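Local atomic coordinates of francisella virulence factor (Francisella novicida, PDB entry 5EVG), a protein that is of unknown molecular activity but probably contributes to the virulence of Francisella, and folds as a five-stranded mixed sheet with one long helix packed on it. Residues A[24-29]-A[77-82]; A[45-50]-A[93-98]. All coordinates share one frame; numbering follows the deposited sequence.

Contact 1. Residues A[24-29]-A[77-82]; sequences SQVRVY and HEIKYI
Arg27 and Glu78 face each other as a parallel beta bridge between strands 27-30 and 78-84, at one margin of the mixed sheet; 27-30 is one of its two outermost strands. Four backbone hydrogen bonds make the ladder. Arg27 N gives its hydrogen to His77 O (2.9 Å). Arg27 O takes one from Ile79 N. Tyr29 N then binds Ile79 O, and Tyr29 O accepts from Tyr81 N (3.0 Å). Each carbonyl also meets a CA-H; the shortest such contact runs from Lys80 CA to Tyr29 O (3.2 Å).

The Arg27 chain bends at chi3 (-56°) and lays one guanidinium face over His77 O, though its NH2 is less surely placed. The charges of Arg27 and Glu78 stay beyond salt-bridge distance. Facing Phe103, His77 and Glu78 form a classic beta bulge, and His77 ND1 is hydrogen-bonded to Arg104 O. Lys80 is bridged with Tyr29, but its backbone bonds to Tyr101. Lys80 NZ is hydrogen-bonded to Asp36 O, and Lys80 makes a cation-pi contact with Phe103.

Val26, Val28 and Ile79 line the face turned to helix 56-73. Ile79 CG2 meets Val26 CG1 and Val28 CG2, each at 3.8 Å. On the other face, Glu78 runs across Tyr29. Ring and carboxylate planes are 69° apart, Glu78 CG lies at the ring edge, and Glu78 OE2 is 3.3 Å from Tyr29 CD1.

Contact 2. Residues A[45-50]-A[93-98]; sequences RTSTHV and LSSVQL
Thr46 and Leu98 run alongside each other on the helix-facing side, as a hydrogen-bonded pair of the antiparallel strands 42-49 and 95-103. With chi1 at 66°, Thr46 OG1 is flanked by its own N and C. This puts Thr46 OG1 3.3 Å from Leu98 CB. The hydroxyl is also hydrogen-bonded to Asn63 O of helix 56-73.

Thr46 and Leu98 exchange two backbone bonds, as do Thr48 and Val96. Val50 N adds a fifth, to Ser94 O (3.0 Å), and stands well above the Ser94 carbonyl plane.

On the face away from the helix, Ser47 OG is anti to the backbone N (chi1 180°). There Ser95 OG donates a weak bond to Ser47 OG (3.5 Å), and Gln97 CG lies beside the same oxygen. Near the strand ends, Val50 CB meets Val96 CG2 at 4.0 Å. A chi1 of 56° sets Val50 CG1 against the Ser94-Ser95 peptide, 3.7 Å from Ser95 N. Val50 O is buried without a partner.

The backbone ladder therefore sets the register. The serine bond across it is weak, and the threonine hydroxyls are engaged outside the pair, Thr46 OG1 by Asn63 and Thr48 OG1 by Thr6 OG1.

How the contacts relate
Both contacts belong to one sheet, on opposite sides of the chain's centre, and their own centres are about 19 Å apart. Contact 1 is a parallel pairing with an outermost strand, 27-30. Contact 2 is antiparallel and joins two inner strands, 42-49 and 95-103. Neighbouring strands 78-84 and 95-103 connect them: Tyr81 CD2 packs on Leu98 CD1 at 3.6 Å. Both are partly buried, and helix 56-73 covers one face of each. Against that helix contact 1 sets mainly valine and isoleucine, whereas contact 2 mixes threonines with valine. On the other face, contact 1 has charged and aromatic groups; contact 2 has small hydroxyls and glutamine.

Contact 1. Residues A[24-29]-A[77-82]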
loop_
_atom_site.group_PDB
_atom_site.type_symbol
_atom_site.label_atom_id
_atom_site.label_comp_id
_atom_site.label_asym_id
_atom_site.label_seq_id
_atom_site.Cartn_x
_atom_site.Cartn_y
_atom_site.Cartn_z
ATOM N N SER A 24 -14.038 -1.425 -0.978
ATOM C CA SER A 24 -14.486 -1.430 -2.370
ATOM C C SER A 24 -14.536 -0.029 -2.995
ATOM O O SER A 24 -14.599 0.085 -4.228
ATOM C CB SER A 24 -15.857 -2.090 -2.492
ATOM O OG SER A 24 -16.854 -1.354 -1.804
ATOM N N GLN A 25 -14.503 1.033 -2.187
ATOM C CA GLN A 25 -14.611 2.384 -2.725
ATOM C C GLN A 25 -13.263 2.997 -3.069
ATOM O O GLN A 25 -13.225 4.090 -3.663
ATOM C CB GLN A 25 -15.322 3.296 -1.725
ATOM C CG GLN A 25 -16.742 2.829 -1.358
ATOM C CD GLN A 25 -17.507 3.895 -0.598
ATOM O OE1 GLN A 25 -17.580 3.849 0.624
ATOM N NE2 GLN A 25 -18.097 4.837 -1.313
ATOM N N VAL A 26 -12.172 2.326 -2.727
ATOM C CA VAL A 26 -10.836 2.897 -2.908
ATOM C C VAL A 26 -10.369 2.640 -4.336
ATOM O O VAL A 26 -10.199 1.487 -4.750
ATOM C CB VAL A 26 -9.851 2.301 -1.893
ATOM C CG1 VAL A 26 -8.418 2.883 -2.111
ATOM C CG2 VAL A 26 -10.345 2.537 -0.470
ATOM N N ARG A 27 -10.142 3.710 -5.085
ATOM C CA ARG A 27 -9.597 3.601 -6.427
ATOM C C ARG A 27 -8.092 3.406 -6.360
ATOM O O ARG A 27 -7.419 3.974 -5.497
ATOM C CB ARG A 27 -9.911 4.853 -7.233
ATOM C CG ARG A 27 -11.415 5.114 -7.330
ATOM C CD ARG A 27 -11.719 6.352 -8.152
ATOM N NE ARG A 27 -11.047 7.537 -7.635
ATOM C CZ ARG A 27 -11.602 8.394 -6.782
ATOM N NH1 ARG A 27 -12.842 8.204 -6.343
ATOM N NH2 ARG A 27 -10.914 9.443 -6.371
ATOM N N VAL A 28 -7.555 2.628 -7.301
ATOM C CA VAL A 28 -6.173 2.133 -7.183
ATOM C C VAL A 28 -5.372 2.491 -8.436
ATOM O O VAL A 28 -5.736 2.088 -9.548
ATOM C CB VAL A 28 -6.151 0.612 -6.939
ATOM C CG1 VAL A 28 -4.713 0.081 -6.948
ATOM C CG2 VAL A 28 -6.806 0.283 -5.602
ATOM N N TYR A 29 -4.243 3.194 -8.254
ATOM C CA TYR A 29 -3.396 3.591 -9.373
ATOM C C TYR A 29 -1.949 3.193 -9.124
ATOM O O TYR A 29 -1.502 3.121 -7.978
ATOM C CB TYR A 29 -3.426 5.110 -9.613
ATOM C CG TYR A 29 -4.802 5.592 -9.940
ATOM C CD1 TYR A 29 -5.643 6.064 -8.942
ATOM C CD2 TYR A 29 -5.269 5.558 -11.242
ATOM C CE1 TYR A 29 -6.923 6.514 -9.243
ATOM C CE2 TYR A 29 -6.546 6.003 -11.545
ATOM C CZ TYR A 29 -7.364 6.459 -10.540
ATOM O OH TYR A 29 -8.633 6.882 -10.858
ATOM N N HIS A 77 -10.320 7.736 -0.485
ATOM C CA HIS A 77 -10.998 7.089 -1.594
ATOM C C HIS A 77 -10.042 6.700 -2.709
ATOM O O HIS A 77 -10.493 6.253 -3.767
ATOM C CB HIS A 77 -12.108 7.994 -2.131
ATOM C CG HIS A 77 -13.235 8.183 -1.168
ATOM N ND1 HIS A 77 -13.124 8.966 -0.041
ATOM C CD2 HIS A 77 -14.492 7.679 -1.157
ATOM C CE1 HIS A 77 -14.266 8.941 0.623
ATOM N NE2 HIS A 77 -15.112 8.166 -0.033
ATOM N N GLU A 78 -8.734 6.820 -2.489
ATOM C CA GLU A 78 -7.781 6.579 -3.560
ATOM C C GLU A 78 -6.431 6.228 -2.952
ATOM O O GLU A 78 -6.052 6.787 -1.921
ATOM C CB GLU A 78 -7.656 7.817 -4.466
ATOM C CG GLU A 78 -6.646 7.672 -5.602
ATOM C CD GLU A 78 -6.420 8.993 -6.336
ATOM O OE1 GLU A 78 -6.954 10.016 -5.876
ATOM O OE2 GLU A 78 -5.721 9.005 -7.367
ATOM N N ILE A 79 -5.729 5.288 -3.578
ATOM C CA ILE A 79 -4.349 4.976 -3.222
ATOM C C ILE A 79 -3.537 4.912 -4.509
ATOM O O ILE A 79 -4.033 4.459 -5.546
ATOM C CB ILE A 79 -4.245 3.661 -2.413
ATOM C CG1 ILE A 79 -2.808 3.391 -1.986
ATOM C CG2 ILE A 79 -4.769 2.463 -3.218
ATOM C CD1 ILE A 79 -2.618 2.033 -1.316
ATOM N N LYS A 80 -2.311 5.440 -4.466
ATOM C CA LYS A 80 -1.348 5.249 -5.538
ATOM C C LYS A 80 -0.164 4.520 -4.928
ATOM O O LYS A 80 0.343 4.951 -3.888
ATOM C CB LYS A 80 -0.904 6.592 -6.152
ATOM C CG LYS A 80 -2.042 7.562 -6.509
ATOM C CD LYS A 80 -1.497 8.934 -6.973
ATOM C CE LYS A 80 -2.604 9.953 -7.209
ATOM N NZ LYS A 80 -2.042 11.293 -7.607
ATOM N N TYR A 81 0.270 3.418 -5.550
ATOM C CA TYR A 81 1.182 2.514 -4.868
ATOM C C TYR A 81 2.213 1.917 -5.819
ATOM O O TYR A 81 2.058 1.930 -7.041
ATOM C CB TYR A 81 0.405 1.378 -4.200
ATOM C CG TYR A 81 0.046 0.279 -5.174
ATOM C CD1 TYR A 81 -1.045 0.399 -6.031
ATOM C CD2 TYR A 81 0.817 -0.887 -5.242
ATOM C CE1 TYR A 81 -1.365 -0.627 -6.929
ATOM C CE2 TYR A 81 0.513 -1.897 -6.136
ATOM C CZ TYR A 81 -0.575 -1.763 -6.983
ATOM O OH TYR A 81 -0.882 -2.799 -7.858
ATOM N N ILE A 82 3.263 1.350 -5.229
ATOM C CA ILE A 82 4.227 0.536 -5.957
ATOM C C ILE A 82 4.630 -0.618 -5.051
ATOM O O ILE A 82 4.737 -0.440 -3.835
ATOM C CB ILE A 82 5.444 1.393 -6.370
ATOM C CG1 ILE A 82 6.439 0.571 -7.184
ATOM C CG2 ILE A 82 6.133 1.955 -5.133
ATOM C CD1 ILE A 82 7.472 1.462 -7.837
#

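Contact 2. Residues A[45-50]-A[93-98]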
loop_
_atom_site.group_PDB
_atom_site.type_symbol
_atom_site.label_atom_id
_atom_site.label_comp_id
_atom_site.label_asym_id
_atom_site.label_seq_id
_atom_site.Cartn_x
_atom_site.Cartn_y
_atom_site.Cartn_z
ATOM N N ARG A 45 2.393 1.681 4.172
ATOM C CA ARG A 45 3.463 0.735 3.898
ATOM C C ARG A 45 2.991 -0.628 4.379
ATOM O O ARG A 45 2.522 -0.747 5.515
ATOM C CB ARG A 45 4.760 1.131 4.610
ATOM C CG ARG A 45 5.180 2.589 4.382
ATOM C CD ARG A 45 6.691 2.727 4.346
ATOM N NE ARG A 45 7.098 3.995 3.744
ATOM C CZ ARG A 45 8.210 4.166 3.037
ATOM N NH1 ARG A 45 9.026 3.140 2.829
ATOM N NH2 ARG A 45 8.503 5.357 2.527
ATOM N N THR A 46 3.084 -1.638 3.514
ATOM C CA THR A 46 2.720 -3.007 3.879
ATOM C C THR A 46 3.790 -3.969 3.380
ATOM O O THR A 46 4.568 -3.642 2.478
ATOM C CB THR A 46 1.343 -3.408 3.324
ATOM O OG1 THR A 46 1.386 -3.459 1.891
ATOM C CG2 THR A 46 0.279 -2.403 3.773
ATOM N N SER A 47 3.838 -5.161 3.990
ATOM C CA SER A 47 4.920 -6.093 3.723
ATOM C C SER A 47 4.473 -7.521 4.023
ATOM O O SER A 47 3.712 -7.755 4.964
ATOM C CB SER A 47 6.149 -5.744 4.573
ATOM O OG SER A 47 7.209 -6.640 4.336
ATOM N N THR A 48 4.986 -8.473 3.227
ATOM C CA THR A 48 4.792 -9.910 3.429
ATOM C C THR A 48 6.065 -10.646 3.026
ATOM O O THR A 48 6.665 -10.336 1.988
ATOM C CB THR A 48 3.612 -10.458 2.603
ATOM O OG1 THR A 48 2.469 -9.620 2.788
ATOM C CG2 THR A 48 3.243 -11.884 3.048
ATOM N N HIS A 49 6.474 -11.608 3.851
ATOM C CA HIS A 49 7.635 -12.423 3.522
ATOM C C HIS A 49 7.376 -13.244 2.263
ATOM O O HIS A 49 6.248 -13.654 1.982
ATOM C CB HIS A 49 7.989 -13.349 4.685
ATOM C CG HIS A 49 9.063 -14.334 4.351
ATOM N ND1 HIS A 49 10.399 -14.003 4.353
ATOM C CD2 HIS A 49 8.995 -15.628 3.957
ATOM C CE1 HIS A 49 11.113 -15.057 4.000
ATOM N NE2 HIS A 49 10.286 -16.055 3.751
ATOM N N VAL A 50 8.439 -13.502 1.506
ATOM C CA VAL A 50 8.354 -14.253 0.261
ATOM C C VAL A 50 9.456 -15.309 0.241
ATOM O O VAL A 50 10.606 -15.028 0.602
ATOM C CB VAL A 50 8.440 -13.318 -0.967
ATOM C CG1 VAL A 50 9.701 -12.466 -0.940
ATOM C CG2 VAL A 50 8.340 -14.111 -2.253
ATOM N N LEU A 93 14.833 -13.491 4.917
ATOM C CA LEU A 93 14.533 -12.093 5.187
ATOM C C LEU A 93 13.894 -11.398 3.994
ATOM O O LEU A 93 13.627 -10.192 4.060
ATOM C CB LEU A 93 15.804 -11.356 5.609
ATOM C CG LEU A 93 16.591 -12.028 6.733
ATOM C CD1 LEU A 93 18.045 -11.629 6.689
ATOM C CD2 LEU A 93 15.977 -11.683 8.073
ATOM N N SER A 94 13.641 -12.124 2.908
ATOM C CA SER A 94 13.071 -11.519 1.716
ATOM C C SER A 94 11.598 -11.200 1.929
ATOM O O SER A 94 10.851 -11.963 2.553
ATOM C CB SER A 94 13.236 -12.449 0.516
ATOM O OG SER A 94 14.605 -12.766 0.307
ATOM N N SER A 95 11.179 -10.068 1.392
ATOM C CA SER A 95 9.784 -9.687 1.490
ATOM C C SER A 95 9.413 -8.930 0.229
ATOM O O SER A 95 10.260 -8.279 -0.393
ATOM C CB SER A 95 9.528 -8.844 2.745
ATOM O OG SER A 95 10.081 -7.545 2.602
ATOM N N VAL A 96 8.150 -9.060 -0.168
ATOM C CA VAL A 96 7.544 -8.138 -1.120
ATOM C C VAL A 96 6.953 -6.996 -0.307
ATOM O O VAL A 96 6.143 -7.226 0.603
ATOM C CB VAL A 96 6.466 -8.818 -1.980
ATOM C CG1 VAL A 96 5.865 -7.794 -2.955
ATOM C CG2 VAL A 96 7.046 -10.016 -2.732
ATOM N N GLN A 97 7.374 -5.775 -0.613
ATOM C CA GLN A 97 6.943 -4.599 0.121
ATOM C C GLN A 97 6.041 -3.737 -0.752
ATOM O O GLN A 97 6.038 -3.844 -1.976
ATOM C CB GLN A 97 8.145 -3.775 0.588
ATOM C CG GLN A 97 9.032 -4.472 1.607
ATOM C CD GLN A 97 10.170 -3.569 2.046
ATOM O OE1 GLN A 97 10.200 -3.103 3.184
ATOM N NE2 GLN A 97 11.107 -3.311 1.140
ATOM N N LEU A 98 5.255 -2.898 -0.109
ATOM C CA LEU A 98 4.406 -1.966 -0.831
ATOM C C LEU A 98 4.575 -0.596 -0.206
ATOM O O LEU A 98 4.556 -0.462 1.023
ATOM C CB LEU A 98 2.920 -2.406 -0.797
ATOM C CG LEU A 98 1.924 -1.447 -1.467
ATOM C CD1 LEU A 98 0.723 -2.244 -1.940
ATOM C CD2 LEU A 98 1.465 -0.347 -0.522
#